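TCP pilus virulence regulatory protein (Vibrio cholerae, PDB 4MLO) acts as an AraC-family transcriptional activator, probably of virulence genes including those for the toxin-coregulated pilus, and binds palmitoleic acid in an internal pocket. Local coordinates at residues Leu115-Glu120 and Glu156-Ser161; Tyr30-Ile35 and Ser56-Leu61; Glu172-Leu177 and Gly193-Asn198. All coordinates share one frame; numbering follows the deposited sequence. Where two conformers were deposited one is given.

Contact 1: residues Leu115-Glu120 and Glu156-Ser161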
loop_
_atom_site.group_PDB
_atom_site.type_symbol
_atom_site.label_atom_id
_atom_site.label_comp_id
_atom_site.label_asym_id
_atom_site.label_seq_id
_atom_site.Cartn_x
_atom_site.Cartn_y
_atom_site.Cartn_z
ATOM N N LEU A 115 -8.435 5.945 1.519
ATOM C CA LEU A 115 -9.826 6.164 1.147
ATOM C C LEU A 115 -10.660 5.001 1.671
ATOM O O LEU A 115 -10.171 3.880 1.809
ATOM C CB LEU A 115 -9.973 6.320 -0.369
ATOM C CG LEU A 115 -9.044 7.342 -1.065
ATOM C CD1 LEU A 115 -9.287 7.307 -2.559
ATOM C CD2 LEU A 115 -9.271 8.748 -0.561
ATOM N N LEU A 116 -11.886 5.313 2.083
ATOM C CA LEU A 116 -12.851 4.338 2.576
ATOM C C LEU A 116 -13.995 4.173 1.580
ATOM O O LEU A 116 -14.515 5.161 1.041
ATOM C CB LEU A 116 -13.402 4.787 3.940
ATOM C CG LEU A 116 -14.505 3.959 4.612
ATOM C CD1 LEU A 116 -13.900 2.879 5.484
ATOM C CD2 LEU A 116 -15.428 4.849 5.426
ATOM N N TRP A 117 -14.414 2.932 1.352
ATOM C CA TRP A 117 -15.659 2.666 0.639
ATOM C C TRP A 117 -16.488 1.663 1.432
ATOM O O TRP A 117 -16.009 0.570 1.751
ATOM C CB TRP A 117 -15.409 2.160 -0.779
ATOM C CG TRP A 117 -16.685 1.976 -1.514
ATOM C CD1 TRP A 117 -17.362 0.807 -1.695
ATOM C CD2 TRP A 117 -17.472 3.000 -2.164
ATOM N NE1 TRP A 117 -18.502 1.029 -2.418
ATOM C CE2 TRP A 117 -18.598 2.367 -2.715
ATOM C CE3 TRP A 117 -17.319 4.384 -2.336
ATOM C CZ2 TRP A 117 -19.580 3.066 -3.416
ATOM C CZ3 TRP A 117 -18.295 5.084 -3.041
ATOM C CH2 TRP A 117 -19.412 4.420 -3.573
ATOM N N ASN A 118 -17.721 2.039 1.755
ATOM C CA ASN A 118 -18.656 1.137 2.425
ATOM C C ASN A 118 -19.384 0.307 1.374
ATOM O O ASN A 118 -20.173 0.843 0.581
ATOM C CB ASN A 118 -19.619 1.939 3.289
ATOM C CG ASN A 118 -18.943 2.532 4.511
ATOM O OD1 ASN A 118 -18.332 1.817 5.308
ATOM N ND2 ASN A 118 -19.056 3.845 4.670
ATOM N N CYS A 119 -19.123 -1.000 1.363
ATOM C CA CYS A 119 -19.551 -1.870 0.271
ATOM C C CYS A 119 -21.004 -2.308 0.376
ATOM O O CYS A 119 -21.540 -2.501 1.470
ATOM C CB CYS A 119 -18.722 -3.145 0.232
ATOM S SG CYS A 119 -17.164 -2.948 -0.545
ATOM N N GLU A 120 -21.610 -2.532 -0.790
ATOM C CA GLU A 120 -22.841 -3.298 -0.916
ATOM C C GLU A 120 -22.524 -4.791 -1.020
ATOM O O GLU A 120 -21.384 -5.198 -1.268
ATOM C CB GLU A 120 -23.646 -2.844 -2.140
ATOM C CG GLU A 120 -24.188 -1.429 -2.034
ATOM N N GLU A 156 -13.229 7.440 -6.404
ATOM C CA GLU A 156 -12.692 8.743 -6.779
ATOM C C GLU A 156 -13.789 9.805 -6.782
ATOM O O GLU A 156 -13.563 10.937 -6.341
ATOM C CB GLU A 156 -12.008 8.662 -8.143
ATOM C CG GLU A 156 -10.700 7.828 -8.133
ATOM C CD GLU A 156 -9.959 7.893 -9.448
ATOM O OE1 GLU A 156 -10.607 8.212 -10.481
ATOM O OE2 GLU A 156 -8.721 7.642 -9.451
ATOM N N LYS A 157 -14.977 9.463 -7.287
ATOM C CA LYS A 157 -16.065 10.433 -7.335
ATOM C C LYS A 157 -16.515 10.810 -5.932
ATOM O O LYS A 157 -16.776 11.982 -5.663
ATOM C CB LYS A 157 -17.231 9.879 -8.153
ATOM C CG LYS A 157 -18.454 10.823 -8.280
ATOM C CD LYS A 157 -19.516 10.167 -9.139
ATOM C CE LYS A 157 -20.871 10.889 -9.064
ATOM N NZ LYS A 157 -20.765 12.314 -9.424
ATOM N N LYS A 158 -16.600 9.834 -5.019
ATOM C CA LYS A 158 -17.008 10.139 -3.648
ATOM C C LYS A 158 -16.102 11.188 -3.015
ATOM O O LYS A 158 -16.582 12.095 -2.327
ATOM C CB LYS A 158 -17.018 8.861 -2.804
ATOM C CG LYS A 158 -17.072 9.087 -1.294
ATOM C CD LYS A 158 -16.909 7.776 -0.534
ATOM C CE LYS A 158 -16.925 8.017 0.966
ATOM N NZ LYS A 158 -16.810 6.744 1.693
ATOM N N TYR A 159 -14.792 11.088 -3.241
ATOM C CA TYR A 159 -13.821 11.992 -2.649
ATOM C C TYR A 159 -13.404 13.117 -3.589
ATOM O O TYR A 159 -12.603 13.967 -3.187
ATOM C CB TYR A 159 -12.574 11.216 -2.196
ATOM C CG TYR A 159 -12.815 10.347 -0.986
ATOM C CD1 TYR A 159 -12.656 10.845 0.301
ATOM C CD2 TYR A 159 -13.196 9.026 -1.135
ATOM C CE1 TYR A 159 -12.864 10.038 1.394
ATOM C CE2 TYR A 159 -13.422 8.214 -0.046
ATOM C CZ TYR A 159 -13.253 8.721 1.209
ATOM O OH TYR A 159 -13.473 7.897 2.280
ATOM N N ASN A 160 -13.923 13.146 -4.821
ATOM C CA ASN A 160 -13.446 14.087 -5.833
ATOM C C ASN A 160 -11.918 14.086 -5.870
ATOM O O ASN A 160 -11.274 15.141 -5.908
ATOM C CB ASN A 160 -13.988 15.493 -5.556
ATOM C CG ASN A 160 -14.001 16.366 -6.781
ATOM O OD1 ASN A 160 -13.172 17.274 -6.929
ATOM N ND2 ASN A 160 -14.958 16.114 -7.669
ATOM N N SER A 161 -11.334 12.882 -5.806
ATOM C CA SER A 161 -9.895 12.690 -5.619
ATOM C C SER A 161 -9.370 11.567 -6.502
ATOM O O SER A 161 -10.020 10.533 -6.668
ATOM C CB SER A 161 -9.556 12.323 -4.163
ATOM O OG SER A 161 -9.813 13.408 -3.293
#
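Leu116, on the outermost strand of its sheet, offers both of its backbone polar groups to the last turn of helix 141-159. Leu116 N donates to Tyr159 OH over 3.0 Å, with 156° at the hydrogen. Leu116 O accepts from Lys158 NZ at 2.9 Å, the ammonium standing above the carbonyl plane rather than in it. Two side chains thus take up the amide and carbonyl that a further strand might otherwise pair. The flanking residues turn their backbones the other way: Leu115 and Trp117 bond to Leu60 and Ile58 of strand 57-61.

Apolar contacts flank both polar ends. Leu115 CD2 sits squarely over one face of the Tyr159 ring, 3.9 Å from its centroid, a CH-pi contact in which the two side chains pass in opposite directions. At the ring's edge, Tyr159 CE2 comes within 3.4 Å of Leu116 O, close to the ring plane. Lys158 reaches its acceptor with CG anti to the backbone N (chi1 165°) and an extended chain. On the way Lys158 CD passes Trp117 CE3 at 3.9 Å, and Lys158 CB lies near the indole plane at the rim. Lysine suits this exposed place because its methylenes can pack on tryptophan while the charge goes on to an oxygen. Phe151 meets the Trp117 ring edge to face.

The helix end is closed by polar groups: Asn160, with positive phi, is the C-prime residue of a Schellman motif, and Ser161 OG donates to Tyr159 O at 2.8 Å and is also bonded to Ser109 OG. Glu156 forms a salt bridge with Arg105. The chemistry implies that the edge strand is docked on the helix with the amide and carbonyl of Leu116 paired, and the positive ammonium would probably polarise that carbonyl.

Contact 2: residues Tyr30-Ile35 and Ser56-Leu61. With PAM (palmitoleic acid), chain E.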
loop_
_atom_site.group_PDB
_atom_site.type_symbol
_atom_site.label_atom_id
_atom_site.label_comp_id
_atom_site.label_asym_id
_atom_site.label_seq_id
_atom_site.Cartn_x
_atom_site.Cartn_y
_atom_site.Cartn_z
ATOM N N TYR A 30 -0.704 -0.472 -5.252
ATOM C CA TYR A 30 -2.039 -0.165 -4.751
ATOM C C TYR A 30 -2.532 -1.293 -3.858
ATOM O O TYR A 30 -2.330 -2.467 -4.168
ATOM C CB TYR A 30 -3.031 0.047 -5.899
ATOM C CG TYR A 30 -2.734 1.277 -6.672
ATOM C CD1 TYR A 30 -1.975 1.219 -7.827
ATOM C CD2 TYR A 30 -3.155 2.514 -6.213
ATOM C CE1 TYR A 30 -1.654 2.399 -8.536
ATOM C CE2 TYR A 30 -2.860 3.686 -6.915
ATOM C CZ TYR A 30 -2.109 3.607 -8.067
ATOM O OH TYR A 30 -1.798 4.754 -8.750
ATOM N N LYS A 31 -3.133 -0.929 -2.714
ATOM C CA LYS A 31 -3.599 -1.919 -1.736
ATOM C C LYS A 31 -5.035 -1.652 -1.327
ATOM O O LYS A 31 -5.492 -0.513 -1.280
ATOM C CB LYS A 31 -2.717 -1.939 -0.464
ATOM C CG LYS A 31 -1.385 -2.611 -0.712
ATOM C CD LYS A 31 -0.518 -2.613 0.504
ATOM C CE LYS A 31 0.890 -2.992 0.139
ATOM N NZ LYS A 31 0.991 -4.451 -0.060
ATOM N N MET A 32 -5.741 -2.730 -0.990
ATOM C CA MET A 32 -7.080 -2.643 -0.437
ATOM C C MET A 32 -7.115 -3.598 0.743
ATOM O O MET A 32 -6.515 -4.674 0.676
ATOM C CB MET A 32 -8.145 -3.014 -1.471
ATOM C CG MET A 32 -8.122 -2.130 -2.708
ATOM S SD MET A 32 -9.174 -2.741 -4.079
ATOM C CE MET A 32 -10.790 -2.506 -3.368
ATOM N N PHE A 33 -7.752 -3.196 1.842
ATOM C CA PHE A 33 -7.876 -4.143 2.945
ATOM C C PHE A 33 -9.192 -3.940 3.680
ATOM O O PHE A 33 -9.850 -2.906 3.563
ATOM C CB PHE A 33 -6.678 -4.077 3.919
ATOM C CG PHE A 33 -6.611 -2.849 4.784
ATOM C CD1 PHE A 33 -5.801 -1.780 4.425
ATOM C CD2 PHE A 33 -7.300 -2.782 5.996
ATOM C CE1 PHE A 33 -5.697 -0.660 5.236
ATOM C CE2 PHE A 33 -7.198 -1.660 6.821
ATOM C CZ PHE A 33 -6.397 -0.598 6.437
ATOM N N TRP A 34 -9.591 -4.988 4.403
ATOM C CA TRP A 34 -10.825 -4.979 5.182
ATOM C C TRP A 34 -10.791 -6.138 6.163
ATOM O O TRP A 34 -10.074 -7.123 5.968
ATOM C CB TRP A 34 -12.066 -5.079 4.290
ATOM C CG TRP A 34 -12.171 -6.375 3.574
ATOM C CD1 TRP A 34 -12.892 -7.464 3.963
ATOM C CD2 TRP A 34 -11.536 -6.736 2.338
ATOM N NE1 TRP A 34 -12.727 -8.485 3.056
ATOM C CE2 TRP A 34 -11.913 -8.059 2.045
ATOM C CE3 TRP A 34 -10.671 -6.073 1.459
ATOM C CZ2 TRP A 34 -11.471 -8.728 0.908
ATOM C CZ3 TRP A 34 -10.235 -6.743 0.328
ATOM C CH2 TRP A 34 -10.631 -8.063 0.071
ATOM N N ILE A 35 -11.590 -6.008 7.218
ATOM C CA ILE A 35 -11.710 -7.031 8.250
ATOM C C ILE A 35 -12.876 -7.950 7.901
ATOM O O ILE A 35 -13.810 -7.558 7.189
ATOM C CB ILE A 35 -11.881 -6.370 9.638
ATOM C CG1 ILE A 35 -13.213 -5.614 9.738
ATOM C CG2 ILE A 35 -10.693 -5.437 9.935
ATOM C CD1 ILE A 35 -13.474 -4.980 11.104
ATOM N N SER A 56 -17.727 -4.733 5.853
ATOM C CA SER A 56 -17.972 -4.189 4.519
ATOM C C SER A 56 -17.197 -2.905 4.236
ATOM O O SER A 56 -17.345 -2.330 3.149
ATOM C CB SER A 56 -19.465 -3.941 4.319
ATOM O OG SER A 56 -20.136 -5.171 4.124
ATOM N N SER A 57 -16.396 -2.433 5.179
ATOM C CA SER A 57 -15.592 -1.233 4.970
ATOM C C SER A 57 -14.305 -1.611 4.247
ATOM O O SER A 57 -13.488 -2.371 4.781
ATOM C CB SER A 57 -15.261 -0.573 6.310
ATOM O OG SER A 57 -16.413 -0.291 7.096
ATOM N N ILE A 58 -14.097 -1.055 3.055
ATOM C CA ILE A 58 -12.860 -1.254 2.309
ATOM C C ILE A 58 -11.989 -0.017 2.483
ATOM O O ILE A 58 -12.444 1.110 2.219
ATOM C CB ILE A 58 -13.139 -1.489 0.810
ATOM C CG1 ILE A 58 -14.131 -2.623 0.590
ATOM C CG2 ILE A 58 -11.823 -1.770 0.056
ATOM C CD1 ILE A 58 -13.678 -3.962 1.089
ATOM N N ILE A 59 -10.726 -0.230 2.862
ATOM C CA ILE A 59 -9.733 0.833 2.932
ATOM C C ILE A 59 -8.818 0.682 1.727
ATOM O O ILE A 59 -8.294 -0.406 1.465
ATOM C CB ILE A 59 -8.916 0.782 4.231
ATOM C CG1 ILE A 59 -9.863 0.730 5.453
ATOM C CG2 ILE A 59 -7.989 1.974 4.303
ATOM C CD1 ILE A 59 -10.716 1.956 5.619
ATOM N N LEU A 60 -8.647 1.764 0.984
ATOM C CA LEU A 60 -7.781 1.776 -0.179
ATOM C C LEU A 60 -6.564 2.625 0.135
ATOM O O LEU A 60 -6.708 3.774 0.561
ATOM C CB LEU A 60 -8.518 2.346 -1.385
ATOM C CG LEU A 60 -9.734 1.554 -1.876
ATOM C CD1 LEU A 60 -11.011 1.959 -1.113
ATOM C CD2 LEU A 60 -9.911 1.710 -3.358
ATOM N N LEU A 61 -5.383 2.113 -0.190
ATOM C CA LEU A 61 -4.134 2.839 0.045
ATOM C C LEU A 61 -3.467 3.117 -1.297
ATOM O O LEU A 61 -3.260 2.198 -2.103
ATOM C CB LEU A 61 -3.178 2.062 0.961
ATOM C CG LEU A 61 -3.728 1.653 2.342
ATOM C CD1 LEU A 61 -2.665 0.891 3.105
ATOM C CD2 LEU A 61 -4.168 2.872 3.125
HETATM C C1 PAM E . 1.488 -5.920 3.557
HETATM O O1 PAM E . 0.818 -6.986 3.484
HETATM O O2 PAM E . 1.879 -5.322 2.527
HETATM C C2 PAM E . 1.863 -5.347 4.896
HETATM C C3 PAM E . 1.335 -3.915 5.077
HETATM C C4 PAM E . -0.188 -3.912 4.973
HETATM C C5 PAM E . -0.791 -2.532 5.215
HETATM C C6 PAM E . -2.295 -2.535 4.947
HETATM C C7 PAM E . -3.067 -3.466 5.882
HETATM C C8 PAM E . -3.059 -2.941 7.307
HETATM C C9 PAM E . -3.758 -3.886 8.279
HETATM C C10 PAM E . -3.221 -5.029 8.722
HETATM C C11 PAM E . -1.861 -5.527 8.263
HETATM C C12 PAM E . -1.120 -6.329 9.333
HETATM C C13 PAM E . 0.343 -6.455 8.899
HETATM C C14 PAM E . 1.316 -6.806 10.006
HETATM C C15 PAM E . 1.291 -5.791 11.142
HETATM C C16 PAM E . 2.593 -5.761 11.902
HETATM O O HOH W 1 -13.086 -3.409 7.133
#
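Strands 31-35 and 57-61 run antiparallel, the axes of these short segments 4.7 Å apart at closest approach and at 153°, with Lys31-Leu61 and Phe33-Ile59 as hydrogen-bonded pairs and Met32-Leu60 as the non-hydrogen-bonded pair between them. Beyond Trp34 a water takes over, accepting from Ile35 N and donating to Ser57 O.

The Phe33 ring lies between Ile59 CB and C7 of the palmitoleic acid, each off-centre toward the rim. Its CG stands between the backbone N and the carbonyl carbon (chi1 71°), which lays the ring over its neighbour: Ile59 CB is 3.7 Å from the Phe33 centroid, and on the opposite face the ligand's C7 is 3.5 Å from Phe33 CD1. Leu61 CD1 fits at the ring edge, 4.0 Å from Phe33 CE1, and also reaches the fatty chain. The Lys31 chain, bent at its last torsion, brings Lys31 NZ to the ligand's O2 at 2.9 Å, and NZ also bonds Thr85 OG1; Lys230 and Tyr12 bind the same ligand.

On the other side of the sheet, Met32 CE touches Ile58 CG2 at 3.7 Å, a supple thioether end against a branched residue. Ile58 CD1 presses on one face of the Trp34 indole, off-centre toward the rim, 3.7 Å from Trp34 CE3. Helix 121-131 packs on both Trp34 and Ile58.

Such a sheet, with one face turned inward to hold a small molecule, is typical of the cupin-like fold and here forms one wall of the palmitoleic acid pocket.

Contact 3: residues Glu172-Leu177 and Gly193-Asn198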
loop_
_atom_site.group_PDB
_atom_site.type_symbol
_atom_site.label_atom_id
_atom_site.label_comp_id
_atom_site.label_asym_id
_atom_site.label_seq_id
_atom_site.Cartn_x
_atom_site.Cartn_y
_atom_site.Cartn_z
ATOM N N GLU A 172 6.342 8.831 -8.512
ATOM C CA GLU A 172 6.534 7.539 -9.166
ATOM C C GLU A 172 7.900 7.492 -9.849
ATOM O O GLU A 172 8.579 6.464 -9.821
ATOM C CB GLU A 172 5.389 7.283 -10.149
ATOM C CG GLU A 172 5.647 6.166 -11.141
ATOM C CD GLU A 172 5.695 4.792 -10.531
ATOM O OE1 GLU A 172 5.236 4.607 -9.379
ATOM O OE2 GLU A 172 6.194 3.882 -11.230
ATOM N N LYS A 173 8.342 8.610 -10.440
ATOM C CA LYS A 173 9.667 8.618 -11.048
ATOM C C LYS A 173 10.756 8.375 -10.003
ATOM O O LYS A 173 11.690 7.604 -10.236
ATOM C CB LYS A 173 9.917 9.938 -11.774
ATOM C CG LYS A 173 9.146 10.099 -13.069
ATOM C CD LYS A 173 9.547 11.414 -13.737
ATOM C CE LYS A 173 8.626 11.760 -14.890
ATOM N NZ LYS A 173 8.587 10.671 -15.899
ATOM N N ILE A 174 10.662 9.050 -8.860
ATOM C CA ILE A 174 11.648 8.866 -7.793
ATOM C C ILE A 174 11.619 7.435 -7.283
ATOM O O ILE A 174 12.650 6.771 -7.183
ATOM C CB ILE A 174 11.387 9.856 -6.651
ATOM C CG1 ILE A 174 11.574 11.325 -7.112
ATOM C CG2 ILE A 174 12.222 9.500 -5.420
ATOM C CD1 ILE A 174 11.047 12.302 -6.085
ATOM N N SER A 175 10.426 6.951 -6.912
ATOM C CA SER A 175 10.290 5.612 -6.354
ATOM C C SER A 175 10.748 4.541 -7.328
ATOM O O SER A 175 11.413 3.576 -6.943
ATOM C CB SER A 175 8.837 5.380 -5.946
ATOM O OG SER A 175 8.402 6.418 -5.079
ATOM N N CYS A 176 10.372 4.677 -8.611
ATOM C CA CYS A 176 10.755 3.698 -9.621
ATOM C C CYS A 176 12.266 3.627 -9.767
ATOM O O CYS A 176 12.856 2.548 -9.917
ATOM C CB CYS A 176 10.115 4.079 -10.945
ATOM S SG CYS A 176 10.297 2.890 -12.229
ATOM N N LEU A 177 12.905 4.780 -9.756
ATOM C CA LEU A 177 14.346 4.836 -9.838
ATOM C C LEU A 177 14.992 4.114 -8.658
ATOM O O LEU A 177 15.868 3.266 -8.843
ATOM C CB LEU A 177 14.775 6.300 -9.902
ATOM C CG LEU A 177 16.263 6.576 -9.818
ATOM C CD1 LEU A 177 16.955 6.057 -11.106
ATOM C CD2 LEU A 177 16.531 8.071 -9.635
ATOM N N GLY A 193 20.111 14.082 -10.776
ATOM C CA GLY A 193 20.880 13.756 -11.979
ATOM C C GLY A 193 20.162 12.754 -12.859
ATOM O O GLY A 193 20.093 12.929 -14.089
ATOM N N GLU A 194 19.603 11.696 -12.260
ATOM C CA GLU A 194 18.936 10.661 -13.056
ATOM C C GLU A 194 17.646 11.171 -13.681
ATOM O O GLU A 194 17.340 10.839 -14.826
ATOM C CB GLU A 194 18.631 9.425 -12.212
ATOM C CG GLU A 194 19.843 8.650 -11.717
ATOM C CD GLU A 194 20.454 7.722 -12.751
ATOM O OE1 GLU A 194 21.335 6.943 -12.344
ATOM O OE2 GLU A 194 20.076 7.774 -13.952
ATOM N N LEU A 195 16.871 11.981 -12.958
ATOM C CA LEU A 195 15.606 12.484 -13.447
ATOM C C LEU A 195 15.775 13.778 -14.244
ATOM O O LEU A 195 14.790 14.275 -14.826
ATOM C CB LEU A 195 14.651 12.715 -12.276
ATOM C CG LEU A 195 14.304 11.463 -11.471
ATOM C CD1 LEU A 195 13.181 11.887 -10.517
ATOM C CD2 LEU A 195 13.857 10.246 -12.250
ATOM N N ARG A 196 17.004 14.304 -14.296
ATOM C CA ARG A 196 17.289 15.622 -14.886
ATOM C C ARG A 196 16.244 16.650 -14.463
ATOM O O ARG A 196 15.659 17.366 -15.285
ATOM C CB ARG A 196 17.365 15.544 -16.423
ATOM C CG ARG A 196 18.592 14.820 -16.966
ATOM C CD ARG A 196 18.483 13.318 -16.863
ATOM N NE ARG A 196 19.535 12.676 -17.654
ATOM C CZ ARG A 196 19.773 11.376 -17.732
ATOM N NH1 ARG A 196 19.069 10.514 -17.011
ATOM N NH2 ARG A 196 20.737 10.927 -18.552
ATOM N N THR A 197 15.983 16.702 -13.151
ATOM C CA THR A 197 15.011 17.617 -12.566
ATOM C C THR A 197 15.642 18.167 -11.300
ATOM O O THR A 197 16.365 17.428 -10.626
ATOM C CB THR A 197 13.677 16.893 -12.235
ATOM O OG1 THR A 197 13.162 16.227 -13.391
ATOM C CG2 THR A 197 12.642 17.843 -11.745
ATOM N N ASN A 198 15.434 19.459 -11.011
ATOM C CA ASN A 198 16.156 20.055 -9.889
ATOM C C ASN A 198 15.433 19.822 -8.568
ATOM O O ASN A 198 14.295 19.345 -8.523
ATOM C CB ASN A 198 16.435 21.557 -10.118
ATOM C CG ASN A 198 15.180 22.404 -10.232
ATOM O OD1 ASN A 198 14.237 22.265 -9.453
ATOM N ND2 ASN A 198 15.190 23.361 -11.168
#
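Where Leu177 meets Glu194 and Ile174 meets Leu195, no ring takes part, and the flat group with a defined neighbour is the guanidinium of Arg196, just past the end of helix 188-195. Glu194 O lies at its edge, near its plane, and Glu194 O accepts from Arg196 NH1 at 2.8 Å. The arginine thus reaches back to a carbonyl of the helix it follows.

The contact itself is aliphatic. Leu195 contributes most: Leu195 CD1 reaches Ile174 CG1 at 3.8 Å, the two side chains crossing at about a right angle, while Leu195 CD2 rests 4.0 Å from both Lys173 CB and Lys173 O. Leucine suits this position, since its forked end can touch Ile174 and Lys173 at once. Leu177, with CG anti to the backbone N (chi1 173°), is directed across to helix 188-195, where Leu177 CD2 meets Glu194 CB at 3.6 Å; both of its methyls lie on the CB and CG methylenes of Glu194. Glu194 lends only its methylenes here; the chain bends at chi2 (-80°), and its carboxylate forms a salt bridge with Arg184.

Helix 188-195 closes with Arg196 in positive phi as the C-prime residue of a Schellman motif, and Thr197 OG1 donates to Leu195 O at 2.9 Å. Asn198 then caps the start of helix 199-207, its OD1 accepting from Ile201 N. Leu195 and Thr197 also touch Leu202 on that helix.

Two helices joined by this tight turn, with helix 170-180 packed against the first, are consistent with the first helix-turn-helix unit of an AraC-family DNA-binding domain.

Overall arrangement
Contact 2 is fully buried, whereas contacts 1 and 3 lie at the surface. Contacts 1 and 2 share one sheet: strands 114-118 and 57-61 are neighbours in it, and side chains join them too, Leu116 CD1 packing on Ile59 CD1 and Cys119 SG on Ile58 CG1. Contact 3 stands apart on helices 170-180 and 188-195, on the opposite side of the chain's centre from contact 2, the centres of the two about 29 Å apart. The chemistry changes with place: backbone pairing and ligand-facing apolar groups in contact 2, side chains completing an edge strand's bonds in contact 1, and aliphatic helix packing in contact 3. Contacts 1 and 3 both include a helix ended by a Schellman motif.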